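Local atomic coordinates of 6-carboxyhexanoate--coa ligase (Bacillus subtilis, PDB entry 5FLL), a protein that belongs to the 6-carboxyhexanoate--CoA ligase family and holds pimeloyl-AMP and pyrophosphate side by side in a cleft of the fold. Residues A[30-35]-A[144-149]; A[190-195]-A[225-230]. One frame throughout, in Å; residues are numbered along the deposited sequence.

Contact 1: A[30-35]-A[144-149]; sequences GGERLI and GVRVSR. With WAQ (pimeloyl-AMP), chain C; PPV (pyrophosphate), chain D.
R146 reaches from its loop to the strand 30-35 and forms a two-pronged salt bridge with E32, NE to one oxygen and NH2 to the other. The bond from R146 NE to E32 OE1 (3.0 Å) is almost straight and lies in the guanidinium plane; that from NH2 to E32 OE2 is more bent, at 140°, and leaves the plane. The carboxylate and guanidinium planes are 43° apart, consistent with this tilt at NH2. A bend at chi2 (78°) folds the arginine back over the adenine of pimeloyl-AMP, so that N7 lies 3.1 Å above one guanidinium face. At the guanidinium edge, R146 NH1 donates to O11 of the pyrophosphate (3.0 Å) and also to the carbonyl of R124. A separate bond runs from R146 NH2 to O21. The backbone N of G30 adds a bond to the bridging OPP.

V147 reads the adenine edge with its own backbone, a familiar way of recognising this base: its N donates to N1 (2.8 Å) and its O accepts from N6 (2.9 Å). A second, weak bond from N6 runs to E32 OE2, which thus joins base, arginine and strand. One wall of this adenylate pocket is strand 26-36, outermost within the chain in a three-stranded antiparallel sheet.

Next along the loop, S148 turns its OG to the carbonyl of E246, while its CB packs on CB of E32 (3.8 Å). At R149 a water accepts from the backbone N and donates to the carbonyl of R33, and L34 CD2 comes to 3.5 Å from R149 O. The R149 guanidinium leads off to the carbonyl of K247 and to salt bridges with E67 and E71.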
loop_
_atom_site.group_PDB
_atom_site.type_symbol
_atom_site.label_atom_id
_atom_site.label_comp_id
_atom_site.label_asym_id
_atom_site.label_seq_id
_atom_site.Cartn_x
_atom_site.Cartn_y
_atom_site.Cartn_z
ATOM N N GLY A 30 -5.830 1.613 -11.367
ATOM C CA GLY A 30 -4.916 2.523 -10.710
ATOM C C GLY A 30 -5.674 3.752 -10.274
ATOM O O GLY A 30 -6.610 4.194 -10.941
ATOM N N GLY A 31 -5.234 4.340 -9.179
ATOM C CA GLY A 31 -5.836 5.561 -8.702
ATOM C C GLY A 31 -4.852 6.455 -7.981
ATOM O O GLY A 31 -3.894 5.987 -7.349
ATOM N N GLU A 32 -5.157 7.749 -8.009
ATOM C CA GLU A 32 -4.388 8.762 -7.307
ATOM C C GLU A 32 -5.326 9.867 -6.794
ATOM O O GLU A 32 -6.238 10.322 -7.496
ATOM C CB GLU A 32 -3.302 9.343 -8.219
ATOM C CG GLU A 32 -3.757 9.502 -9.660
ATOM C CD GLU A 32 -3.508 8.255 -10.493
ATOM O OE1 GLU A 32 -2.505 7.556 -10.256
ATOM O OE2 GLU A 32 -4.303 7.995 -11.412
ATOM N N ARG A 33 -5.097 10.276 -5.551
ATOM C CA ARG A 33 -5.915 11.284 -4.928
ATOM C C ARG A 33 -5.027 12.212 -4.134
ATOM O O ARG A 33 -3.894 11.892 -3.808
ATOM C CB ARG A 33 -6.963 10.626 -4.004
ATOM C CG ARG A 33 -7.848 9.602 -4.713
ATOM C CD ARG A 33 -8.828 10.264 -5.673
ATOM N NE ARG A 33 -9.636 11.210 -4.928
ATOM C CZ ARG A 33 -10.652 10.868 -4.139
ATOM N NH1 ARG A 33 -11.050 9.610 -4.035
ATOM N NH2 ARG A 33 -11.295 11.799 -3.476
ATOM N N LEU A 34 -5.570 13.362 -3.796
ATOM C CA LEU A 34 -4.867 14.357 -3.021
ATOM C C LEU A 34 -5.887 15.014 -2.098
ATOM O O LEU A 34 -6.778 15.706 -2.559
ATOM C CB LEU A 34 -4.238 15.389 -3.937
ATOM C CG LEU A 34 -3.392 16.461 -3.249
ATOM C CD1 LEU A 34 -2.198 15.832 -2.551
ATOM C CD2 LEU A 34 -2.910 17.492 -4.233
ATOM N N ILE A 35 -5.748 14.806 -0.797
ATOM C CA ILE A 35 -6.826 15.121 0.117
ATOM C C ILE A 35 -6.356 15.598 1.471
ATOM O O ILE A 35 -5.244 15.273 1.888
ATOM C CB ILE A 35 -7.638 13.858 0.404
ATOM C CG1 ILE A 35 -6.700 12.787 0.962
ATOM C CG2 ILE A 35 -8.323 13.367 -0.854
ATOM C CD1 ILE A 35 -7.412 11.701 1.744
ATOM N N GLY A 144 5.386 2.625 -17.465
ATOM C CA GLY A 144 4.861 3.922 -17.856
ATOM C C GLY A 144 5.168 4.968 -16.816
ATOM O O GLY A 144 5.762 4.697 -15.776
ATOM N N VAL A 145 4.796 6.193 -17.109
ATOM C CA VAL A 145 4.945 7.288 -16.165
ATOM C C VAL A 145 3.570 7.538 -15.569
ATOM O O VAL A 145 2.615 7.739 -16.279
ATOM C CB VAL A 145 5.419 8.562 -16.890
ATOM C CG1 VAL A 145 5.375 9.761 -15.952
ATOM C CG2 VAL A 145 6.828 8.386 -17.424
ATOM N N ARG A 146 3.494 7.512 -14.257
ATOM C CA ARG A 146 2.236 7.667 -13.556
ATOM C C ARG A 146 2.156 9.055 -12.938
ATOM O O ARG A 146 2.847 9.366 -11.987
ATOM C CB ARG A 146 2.079 6.588 -12.492
ATOM C CG ARG A 146 0.645 6.448 -11.997
ATOM C CD ARG A 146 -0.261 5.672 -12.948
ATOM N NE ARG A 146 -1.675 5.787 -12.529
ATOM C CZ ARG A 146 -2.715 5.122 -13.060
ATOM N NH1 ARG A 146 -2.561 4.297 -14.073
ATOM N NH2 ARG A 146 -3.936 5.309 -12.553
ATOM N N VAL A 147 1.317 9.886 -13.529
ATOM C CA VAL A 147 1.059 11.203 -13.029
ATOM C C VAL A 147 0.286 11.018 -11.747
ATOM O O VAL A 147 -0.716 10.314 -11.730
ATOM C CB VAL A 147 0.157 11.992 -13.999
ATOM C CG1 VAL A 147 -0.087 13.396 -13.479
ATOM C CG2 VAL A 147 0.746 12.026 -15.389
ATOM N N SER A 148 0.709 11.657 -10.679
ATOM C CA SER A 148 -0.083 11.592 -9.480
ATOM C C SER A 148 -0.120 12.934 -8.707
ATOM O O SER A 148 0.301 13.956 -9.215
ATOM C CB SER A 148 0.354 10.415 -8.611
ATOM O OG SER A 148 1.553 10.697 -8.015
ATOM N N ARG A 149 -0.710 12.904 -7.519
ATOM C CA ARG A 149 -0.887 14.065 -6.666
ATOM C C ARG A 149 -1.695 15.143 -7.324
ATOM O O ARG A 149 -1.418 16.315 -7.119
ATOM C CB ARG A 149 0.439 14.583 -6.248
ATOM C CG ARG A 149 1.238 13.527 -5.543
ATOM C CD ARG A 149 2.590 14.068 -5.139
ATOM N NE ARG A 149 3.222 13.270 -4.099
ATOM C CZ ARG A 149 4.224 13.706 -3.349
ATOM N NH1 ARG A 149 4.726 14.939 -3.534
ATOM N NH2 ARG A 149 4.696 12.930 -2.393
HETATM N N1 WAQ C . -0.746 8.754 -15.108
HETATM C C2 WAQ C . -0.275 8.285 -16.333
HETATM N N3 WAQ C . -1.088 7.473 -17.113
HETATM C C4 WAQ C . -2.308 7.132 -16.636
HETATM C C5 WAQ C . -2.759 7.599 -15.459
HETATM C C6 WAQ C . -1.971 8.389 -14.706
HETATM N N6 WAQ C . -2.453 8.801 -13.540
HETATM N N7 WAQ C . -3.998 7.133 -15.276
HETATM C C8 WAQ C . -4.320 6.374 -16.309
HETATM N N9 WAQ C . -3.273 6.386 -17.161
HETATM C "C1'" WAQ C . -3.124 5.664 -18.428
HETATM C "C2'" WAQ C . -2.960 4.204 -18.097
HETATM O "O2'" WAQ C . -2.213 3.560 -19.091
HETATM C "C3'" WAQ C . -4.397 3.693 -18.177
HETATM O "O3'" WAQ C . -4.434 2.278 -18.337
HETATM C "C4'" WAQ C . -4.836 4.394 -19.418
HETATM O "O4'" WAQ C . -4.248 5.725 -19.308
HETATM C "C5'" WAQ C . -6.350 4.574 -19.409
HETATM O "O5'" WAQ C . -6.687 4.864 -18.110
HETATM O OAB WAQ C . -15.610 11.051 -20.781
HETATM O OAC WAQ C . -10.975 6.456 -18.145
HETATM O OAD WAQ C . -9.010 3.729 -17.949
HETATM O OAE WAQ C . -14.432 13.000 -20.616
HETATM O OAH WAQ C . -8.335 5.670 -16.314
HETATM C CAK WAQ C . -11.367 9.707 -20.964
HETATM C CAL WAQ C . -12.788 10.279 -21.254
HETATM C CAM WAQ C . -11.442 8.466 -20.089
HETATM C CAN WAQ C . -13.372 10.917 -20.019
HETATM C CAO WAQ C . -10.115 7.728 -20.089
HETATM O OAU WAQ C . -8.778 6.161 -18.829
HETATM C CAW WAQ C . -14.563 11.725 -20.532
HETATM C CAX WAQ C . -10.016 6.737 -18.889
HETATM P PBG WAQ C . -8.247 5.148 -17.716
HETATM O O11 PPV D . -4.998 2.585 -14.430
HETATM P P1 PPV D . -6.297 3.234 -14.826
HETATM O O21 PPV D . -6.412 4.687 -14.506
HETATM O O31 PPV D . -6.820 2.848 -16.217
HETATM O OPP PPV D . -7.359 2.602 -13.747
HETATM P P2 PPV D . -8.965 2.849 -13.855
HETATM O O12 PPV D . -9.177 4.346 -13.858
HETATM O O22 PPV D . -9.525 2.196 -12.607
HETATM O O32 PPV D . -9.341 2.222 -15.188
HETATM O O HOH W 1 -1.777 11.167 -5.401
#

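Contact 2: A[190-195]-A[225-230]; sequences AELCWS and EGCRVF. With WAQ (pimeloyl-AMP), chain C.
The W194 indole receives C227 on one face: the cysteine CB sits 3.4 Å from the centroid of the six-membered ring, almost on its normal, in a CH-pi contact, with SG oblique to the same ring and against L192 CD2. G226 lies over that face too, near the rim. At the indole edge NE1 makes a weak bond to E225 O, and L192 CD1 lies in the ring plane. With chi1 at 64°, CG stands between the backbone N and the carbonyl carbon, which lays the ring along the partner strand.

C193 SG rests over one face of the R228 guanidinium, 3.3 Å from R228 NE, while the edge holds E191 and the ribose of pimeloyl-AMP. R228 NE donates to E191 OE2 at 2.6 Å in a salt bridge, and R228 NH1 donates to O4' (3.0 Å). Carboxylate and guanidinium are nearly coplanar; the F230 ring stands at 86° to the carboxylate, with its edge towards OE2. Y204 bonds to R228 NH2 and more weakly to E191 OE2.

Between the face of W194, C227 and L192 and that of E191, C193, R228 and F230 runs an antiparallel ladder. L192 with V229 and W194 with C227 are the hydrogen-bonded pairs, the first through L192 N to V229 O (2.9 Å) and its return bond. S195 OG bonds to OAD of the ligand (2.6 Å).

Strands 188-194 and 227-232 are inner neighbours in a mixed sheet, flanked by strands 203-207 and 127-130. Helix 170-184 covers the face of E191 and R228, and helix 89-103 meets W194 on the other.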
loop_
_atom_site.group_PDB
_atom_site.type_symbol
_atom_site.label_atom_id
_atom_site.label_comp_id
_atom_site.label_asym_id
_atom_site.label_seq_id
_atom_site.Cartn_x
_atom_site.Cartn_y
_atom_site.Cartn_z
ATOM N N ALA A 190 0.630 18.204 -26.314
ATOM C CA ALA A 190 -0.652 17.560 -26.409
ATOM C C ALA A 190 -0.652 16.199 -25.738
ATOM O O ALA A 190 0.420 15.577 -25.524
ATOM C CB ALA A 190 -1.051 17.419 -27.857
ATOM N N GLU A 191 -1.878 15.739 -25.414
ATOM C CA GLU A 191 -2.118 14.429 -24.884
ATOM C C GLU A 191 -3.140 13.690 -25.751
ATOM O O GLU A 191 -4.120 14.283 -26.227
ATOM C CB GLU A 191 -2.640 14.522 -23.446
ATOM C CG GLU A 191 -3.095 13.149 -22.943
ATOM C CD GLU A 191 -3.619 13.149 -21.526
ATOM O OE1 GLU A 191 -3.903 14.236 -20.995
ATOM O OE2 GLU A 191 -3.795 12.044 -20.965
ATOM N N LEU A 192 -2.924 12.389 -25.957
ATOM C CA LEU A 192 -3.942 11.535 -26.559
ATOM C C LEU A 192 -4.336 10.405 -25.609
ATOM O O LEU A 192 -3.476 9.751 -25.021
ATOM C CB LEU A 192 -3.438 10.962 -27.846
ATOM C CG LEU A 192 -4.164 9.796 -28.504
ATOM C CD1 LEU A 192 -5.489 10.254 -29.123
ATOM C CD2 LEU A 192 -3.228 9.214 -29.546
ATOM N N CYS A 193 -5.636 10.188 -25.441
ATOM C CA CYS A 193 -6.125 9.279 -24.425
ATOM C C CYS A 193 -7.404 8.548 -24.819
ATOM O O CYS A 193 -8.369 9.157 -25.292
ATOM C CB CYS A 193 -6.443 10.048 -23.169
ATOM S SG CYS A 193 -7.366 9.048 -21.985
ATOM N N TRP A 194 -7.414 7.241 -24.597
ATOM C CA TRP A 194 -8.657 6.552 -24.378
ATOM C C TRP A 194 -8.452 5.416 -23.385
ATOM O O TRP A 194 -7.324 5.009 -23.080
ATOM C CB TRP A 194 -9.281 6.087 -25.704
ATOM C CG TRP A 194 -8.516 5.069 -26.508
ATOM C CD1 TRP A 194 -8.651 3.736 -26.448
ATOM C CD2 TRP A 194 -7.566 5.319 -27.552
ATOM N NE1 TRP A 194 -7.838 3.117 -27.353
ATOM C CE2 TRP A 194 -7.170 4.068 -28.063
ATOM C CE3 TRP A 194 -6.986 6.478 -28.083
ATOM C CZ2 TRP A 194 -6.208 3.935 -29.059
ATOM C CZ3 TRP A 194 -6.061 6.346 -29.083
ATOM C CH2 TRP A 194 -5.689 5.086 -29.577
ATOM N N SER A 195 -9.560 4.906 -22.867
ATOM C CA SER A 195 -9.510 3.997 -21.737
ATOM C C SER A 195 -9.106 2.590 -22.149
ATOM O O SER A 195 -9.417 2.124 -23.247
ATOM C CB SER A 195 -10.863 3.979 -21.003
ATOM O OG SER A 195 -10.750 3.221 -19.812
ATOM N N GLU A 225 -7.696 -2.456 -25.057
ATOM C CA GLU A 225 -6.546 -1.699 -25.515
ATOM C C GLU A 225 -6.839 -0.249 -25.264
ATOM O O GLU A 225 -7.891 0.236 -25.694
ATOM C CB GLU A 225 -6.321 -1.898 -27.004
ATOM C CG GLU A 225 -5.671 -3.225 -27.351
ATOM C CD GLU A 225 -6.544 -4.406 -26.964
ATOM O OE1 GLU A 225 -7.665 -4.523 -27.513
ATOM O OE2 GLU A 225 -6.122 -5.206 -26.100
ATOM N N GLY A 226 -5.960 0.423 -24.522
ATOM C CA GLY A 226 -6.122 1.849 -24.246
ATOM C C GLY A 226 -4.926 2.641 -24.770
ATOM O O GLY A 226 -4.046 2.085 -25.416
ATOM N N CYS A 227 -4.905 3.942 -24.487
ATOM C CA CYS A 227 -3.819 4.791 -24.920
ATOM C C CYS A 227 -3.652 5.978 -23.984
ATOM O O CYS A 227 -4.615 6.667 -23.647
ATOM C CB CYS A 227 -4.094 5.290 -26.336
ATOM S SG CYS A 227 -2.867 6.453 -26.995
ATOM N N ARG A 228 -2.411 6.252 -23.604
ATOM C CA ARG A 228 -2.089 7.491 -22.902
ATOM C C ARG A 228 -0.700 7.909 -23.348
ATOM O O ARG A 228 0.307 7.358 -22.883
ATOM C CB ARG A 228 -2.126 7.274 -21.380
ATOM C CG ARG A 228 -2.617 8.446 -20.555
ATOM C CD ARG A 228 -4.057 8.702 -20.896
ATOM N NE ARG A 228 -4.741 9.730 -20.123
ATOM C CZ ARG A 228 -5.593 9.472 -19.143
ATOM N NH1 ARG A 228 -5.800 8.219 -18.731
ATOM N NH2 ARG A 228 -6.247 10.474 -18.581
ATOM N N VAL A 229 -0.655 8.903 -24.236
ATOM C CA VAL A 229 0.584 9.398 -24.813
ATOM C C VAL A 229 0.638 10.905 -24.573
ATOM O O VAL A 229 -0.352 11.619 -24.848
ATOM C CB VAL A 229 0.629 9.150 -26.338
ATOM C CG1 VAL A 229 1.939 9.629 -26.922
ATOM C CG2 VAL A 229 0.473 7.669 -26.633
ATOM N N PHE A 230 1.785 11.373 -24.045
ATOM C CA PHE A 230 2.069 12.792 -23.907
ATOM C C PHE A 230 3.096 13.155 -24.946
ATOM O O PHE A 230 4.181 12.593 -24.966
ATOM C CB PHE A 230 2.631 13.130 -22.516
ATOM C CG PHE A 230 1.763 12.683 -21.367
ATOM C CD1 PHE A 230 0.428 12.447 -21.548
ATOM C CD2 PHE A 230 2.290 12.535 -20.110
ATOM C CE1 PHE A 230 -0.354 12.049 -20.495
ATOM C CE2 PHE A 230 1.513 12.149 -19.051
ATOM C CZ PHE A 230 0.187 11.879 -19.241
HETATM N N1 WAQ C . -0.746 8.754 -15.108
HETATM C C2 WAQ C . -0.275 8.285 -16.333
HETATM N N3 WAQ C . -1.088 7.473 -17.113
HETATM C C4 WAQ C . -2.308 7.132 -16.636
HETATM C C5 WAQ C . -2.759 7.599 -15.459
HETATM C C6 WAQ C . -1.971 8.389 -14.706
HETATM N N6 WAQ C . -2.453 8.801 -13.540
HETATM N N7 WAQ C . -3.998 7.133 -15.276
HETATM C C8 WAQ C . -4.320 6.374 -16.309
HETATM N N9 WAQ C . -3.273 6.386 -17.161
HETATM C "C1'" WAQ C . -3.124 5.664 -18.428
HETATM C "C2'" WAQ C . -2.960 4.204 -18.097
HETATM O "O2'" WAQ C . -2.213 3.560 -19.091
HETATM C "C3'" WAQ C . -4.397 3.693 -18.177
HETATM O "O3'" WAQ C . -4.434 2.278 -18.337
HETATM C "C4'" WAQ C . -4.836 4.394 -19.418
HETATM O "O4'" WAQ C . -4.248 5.725 -19.308
HETATM C "C5'" WAQ C . -6.350 4.574 -19.409
HETATM O "O5'" WAQ C . -6.687 4.864 -18.110
HETATM O OAB WAQ C . -15.610 11.051 -20.781
HETATM O OAC WAQ C . -10.975 6.456 -18.145
HETATM O OAD WAQ C . -9.010 3.729 -17.949
HETATM O OAE WAQ C . -14.432 13.000 -20.616
HETATM O OAH WAQ C . -8.335 5.670 -16.314
HETATM C CAK WAQ C . -11.367 9.707 -20.964
HETATM C CAL WAQ C . -12.788 10.279 -21.254
HETATM C CAM WAQ C . -11.442 8.466 -20.089
HETATM C CAN WAQ C . -13.372 10.917 -20.019
HETATM C CAO WAQ C . -10.115 7.728 -20.089
HETATM O OAU WAQ C . -8.778 6.161 -18.829
HETATM C CAW WAQ C . -14.563 11.725 -20.532
HETATM C CAX WAQ C . -10.016 6.737 -18.889
HETATM P PBG WAQ C . -8.247 5.148 -17.716
#

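Both segments of contact 1 precede those of contact 2 in the sequence, and the centres of the two contacts stand 15 Å apart on either side of one ligand. They share no sheet: residues 30-35 edge the three-stranded antiparallel sheet, whereas 190-195 and 225-230 lie within the large mixed one, and the loop 144-149 runs between. Both touch pimeloyl-AMP, contact 1 at the adenine and contact 2 at the ribose and phosphate, with the pyrophosphate gripped from the side of contact 1. They also meet directly, V147 CG2 lying 3.7 Å from F230 CE2. The nucleotide site is thus assembled between two sheets from segments far apart in sequence.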